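Local atomic coordinates of alpha-glucosidase (Pseudoalteromonas sp. K8, PDB entry 5HQA), a protein that hydrolyses alpha-glucosidic bonds as a calcium-containing, chloride-activated family 97 glycoside hydrolase that binds the inhibitor acarbose. Residues S22-F27 and I33-L38. Numbering follows the deposited sequence.
Sequences SYSISF and INNSAL
Tyr-23 faces Ser-36 in a hydrogen-bonded antiparallel pair, and its ring packs against the same serine. Tyr-23 N reaches Ser-36 O at 3.0 Å, and Ser-36 N returns a more bent bond to Tyr-23 O, 136° at the hydrogen. At CB, a chi1 of 74° sets CG between the backbone N and the carbonyl carbon, which brings the ring in beside Ser-36. From there CD1 lies 3.5 Å from Ser-36 O and 3.8 Å from Leu-38 CD2, the leucine side chain crossing the tyrosine at about a right angle. CE1 comes to 3.5 Å from Ser-36 CB, which sits over one ring face in a CH-pi contact, 30° off the ring normal. CE2 meets Ile-33 CG2 obliquely at 4.0 Å, on the same side of the ring plane as Ser-36 CB and opposite Leu-38 CD2, while CG1 of Ile-25 lies at the ring edge, in its plane. CZ also stays close to Ser-36 CB, at 3.7 Å. The tip, OH, leaves the hairpin and hydrogen-bonds to Glu-131 O.

Further along, Ile-25 and Ile-33 form a second hydrogen-bonded pair, their side chains side by side and pointing the same way. The register slips by one residue between Tyr-23 and Ile-25, a beta bulge in the Asn-34 and Asn-35 region. There Ser-36 OG gives its proton to Asn-34 O at 2.7 Å, and Ala-133 N also bonds to this hydroxyl.

The two strands are the arms of a beta hairpin in the N-terminal GH97 domain, whose two large antiparallel sheets form a beta-sandwich as in the galactose mutarotase-like clan. Strand 10-15 pairs with the outer side of 22-27, strand 122-134 with that of 30-42, and Tyr-23 and Ile-25 pack against Ile-231 of strand 224-234, in the other sheet.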
ATOM      1  N   SER A  22      25.168 -18.200   0.904  1.00 15.04           N
ATOM      2  CA  SER A  22      23.763 -18.571   0.954  1.00 13.35           C
ATOM      3  C   SER A  22      23.252 -18.377   2.374  1.00 12.80           C
ATOM      4  O   SER A  22      24.031 -18.226   3.320  1.00 12.81           O
ATOM      5  CB  SER A  22      23.555 -20.024   0.487  1.00 14.55           C
ATOM      6  OG  SER A  22      24.216 -20.930   1.362  1.00 18.31           O
ATOM      7  N   TYR A  23      21.927 -18.376   2.512  1.00 11.84           N
ATOM      8  CA  TYR A  23      21.307 -18.311   3.826  1.00 11.36           C
ATOM      9  C   TYR A  23      20.140 -19.292   3.862  1.00 13.81           C
ATOM     10  O   TYR A  23      19.608 -19.697   2.825  1.00 12.32           O
ATOM     11  CB  TYR A  23      20.833 -16.881   4.170  1.00 11.61           C
ATOM     12  CG  TYR A  23      19.588 -16.492   3.415  1.00 11.28           C
ATOM     13  CD1 TYR A  23      19.662 -16.063   2.093  1.00 11.59           C
ATOM     14  CD2 TYR A  23      18.337 -16.591   4.009  1.00 10.24           C
ATOM     15  CE1 TYR A  23      18.514 -15.734   1.383  1.00 10.24           C
ATOM     16  CE2 TYR A  23      17.189 -16.266   3.311  1.00  9.89           C
ATOM     17  CZ  TYR A  23      17.284 -15.838   2.003  1.00 11.13           C
ATOM     18  OH  TYR A  23      16.137 -15.522   1.319  1.00 11.07           O
ATOM     19  N   SER A  24      19.765 -19.687   5.076  1.00 12.63           N
ATOM     20  CA  SER A  24      18.564 -20.478   5.313  1.00 14.00           C
ATOM     21  C   SER A  24      17.926 -19.995   6.608  1.00 15.40           C
ATOM     22  O   SER A  24      18.568 -19.330   7.423  1.00 13.84           O
ATOM     23  CB  SER A  24      18.873 -21.985   5.386  1.00 13.07           C
ATOM     24  OG  SER A  24      19.694 -22.268   6.507  1.00 19.17           O
ATOM     25  N   ILE A  25      16.645 -20.307   6.789  1.00 11.01           N
ATOM     26  CA  ILE A  25      15.898 -19.801   7.937  1.00 11.08           C
ATOM     27  C   ILE A  25      15.049 -20.922   8.511  1.00 15.88           C
ATOM     28  O   ILE A  25      14.355 -21.626   7.769  1.00 14.54           O
ATOM     29  CB  ILE A  25      14.995 -18.611   7.557  1.00 11.81           C
ATOM     30  CG1 ILE A  25      15.813 -17.488   6.900  1.00 12.16           C
ATOM     31  CG2 ILE A  25      14.227 -18.104   8.791  1.00 10.81           C
ATOM     32  CD1 ILE A  25      14.970 -16.319   6.458  1.00 11.85           C
ATOM     33  N   SER A  26      15.088 -21.079   9.828  1.00 12.68           N
ATOM     34  CA  SER A  26      14.164 -21.958  10.528  1.00 12.54           C
ATOM     35  C   SER A  26      13.223 -21.143  11.407  1.00 14.19           C
ATOM     36  O   SER A  26      13.556 -20.046  11.867  1.00 13.41           O
ATOM     37  CB  SER A  26      14.907 -22.982  11.385  1.00 14.12           C
ATOM     38  OG  SER A  26      15.577 -22.340  12.454  1.00 15.49           O
ATOM     39  N   PHE A  27      12.034 -21.695  11.633  1.00 12.35           N
ATOM     40  CA  PHE A  27      11.045 -21.103  12.523  1.00 12.22           C
ATOM     41  C   PHE A  27      10.660 -22.182  13.517  1.00 17.75           C
ATOM     42  O   PHE A  27      10.206 -23.260  13.114  1.00 12.92           O
ATOM     43  CB  PHE A  27       9.824 -20.598  11.748  1.00 12.03           C
ATOM     44  CG  PHE A  27       8.795 -19.902  12.610  1.00 15.20           C
ATOM     45  CD1 PHE A  27       9.138 -18.787  13.363  1.00 16.16           C
ATOM     46  CD2 PHE A  27       7.479 -20.350  12.648  1.00 15.78           C
ATOM     47  CE1 PHE A  27       8.193 -18.135  14.155  1.00 15.48           C
ATOM     48  CE2 PHE A  27       6.523 -19.696  13.434  1.00 16.29           C
ATOM     49  CZ  PHE A  27       6.882 -18.590  14.185  1.00 16.19           C
ATOM     50  N   ILE A  33      12.931 -21.809   5.075  1.00 11.41           N
ATOM     51  CA  ILE A  33      13.647 -21.348   3.892  1.00 10.84           C
ATOM     52  C   ILE A  33      14.920 -22.183   3.784  1.00 13.90           C
ATOM     53  O   ILE A  33      15.777 -22.135   4.678  1.00 13.28           O
ATOM     54  CB  ILE A  33      13.976 -19.845   3.964  1.00 12.74           C
ATOM     55  CG1 ILE A  33      12.691 -18.996   4.053  1.00 11.24           C
ATOM     56  CG2 ILE A  33      14.847 -19.411   2.771  1.00 11.42           C
ATOM     57  CD1 ILE A  33      11.821 -19.049   2.815  1.00 11.52           C
ATOM     58  N   ASN A  34      15.025 -22.973   2.712  1.00 10.73           N
ATOM     59  CA  ASN A  34      16.204 -23.786   2.469  1.00 10.84           C
ATOM     60  C   ASN A  34      17.350 -22.900   1.990  1.00 11.70           C
ATOM     61  O   ASN A  34      17.179 -21.702   1.762  1.00 13.09           O
ATOM     62  CB  ASN A  34      15.894 -24.863   1.433  1.00 12.36           C
ATOM     63  CG  ASN A  34      14.983 -25.955   1.973  1.00 15.68           C
ATOM     64  OD1 ASN A  34      14.983 -26.246   3.166  1.00 15.44           O
ATOM     65  ND2 ASN A  34      14.211 -26.569   1.091  1.00 14.26           N
ATOM     66  N   ASN A  35      18.532 -23.504   1.820  1.00 12.68           N
ATOM     67  CA  ASN A  35      19.694 -22.806   1.269  1.00 13.57           C
ATOM     68  C   ASN A  35      19.290 -21.938   0.088  1.00 13.65           C
ATOM     69  O   ASN A  35      18.754 -22.436  -0.908  1.00 12.64           O
ATOM     70  CB  ASN A  35      20.761 -23.804   0.811  1.00 19.08           C
ATOM     71  CG  ASN A  35      21.359 -24.587   1.945  1.00 28.04           C
ATOM     72  OD1 ASN A  35      21.543 -24.071   3.047  1.00 26.06           O
ATOM     73  ND2 ASN A  35      21.673 -25.852   1.679  1.00 35.02           N
ATOM     74  N   SER A  36      19.554 -20.637   0.200  1.00 11.75           N
ATOM     75  CA  SER A  36      19.134 -19.648  -0.785  1.00 10.22           C
ATOM     76  C   SER A  36      20.336 -18.801  -1.172  1.00 13.12           C
ATOM     77  O   SER A  36      21.011 -18.256  -0.296  1.00 12.63           O
ATOM     78  CB  SER A  36      18.022 -18.764  -0.215  1.00 10.50           C
ATOM     79  OG  SER A  36      16.887 -19.539   0.139  1.00 12.46           O
ATOM     80  N   ALA A  37      20.587 -18.674  -2.478  1.00 11.28           N
ATOM     81  CA  ALA A  37      21.798 -18.038  -2.983  1.00 13.12           C
ATOM     82  C   ALA A  37      21.792 -16.521  -2.753  1.00 13.85           C
ATOM     83  O   ALA A  37      20.745 -15.885  -2.598  1.00 12.01           O
ATOM     84  CB  ALA A  37      21.963 -18.327  -4.477  1.00 11.92           C
ATOM     85  N   LEU A  38      23.004 -15.947  -2.756  1.00 12.35           N
ATOM     86  CA  LEU A  38      23.249 -14.513  -2.656  1.00 13.10           C
ATOM     87  C   LEU A  38      24.270 -14.115  -3.712  1.00 15.71           C
ATOM     88  O   LEU A  38      25.180 -14.892  -4.018  1.00 16.66           O
ATOM     89  CB  LEU A  38      23.796 -14.139  -1.273  1.00 11.64           C
ATOM     90  CG  LEU A  38      22.902 -14.533  -0.097  1.00 12.30           C
ATOM     91  CD1 LEU A  38      23.678 -14.444   1.211  1.00 14.20           C
ATOM     92  CD2 LEU A  38      21.668 -13.654  -0.055  1.00 13.80           C
TER
HETATM   93  O   HOH W   1      22.497 -21.864   3.192  1.00 27.04           O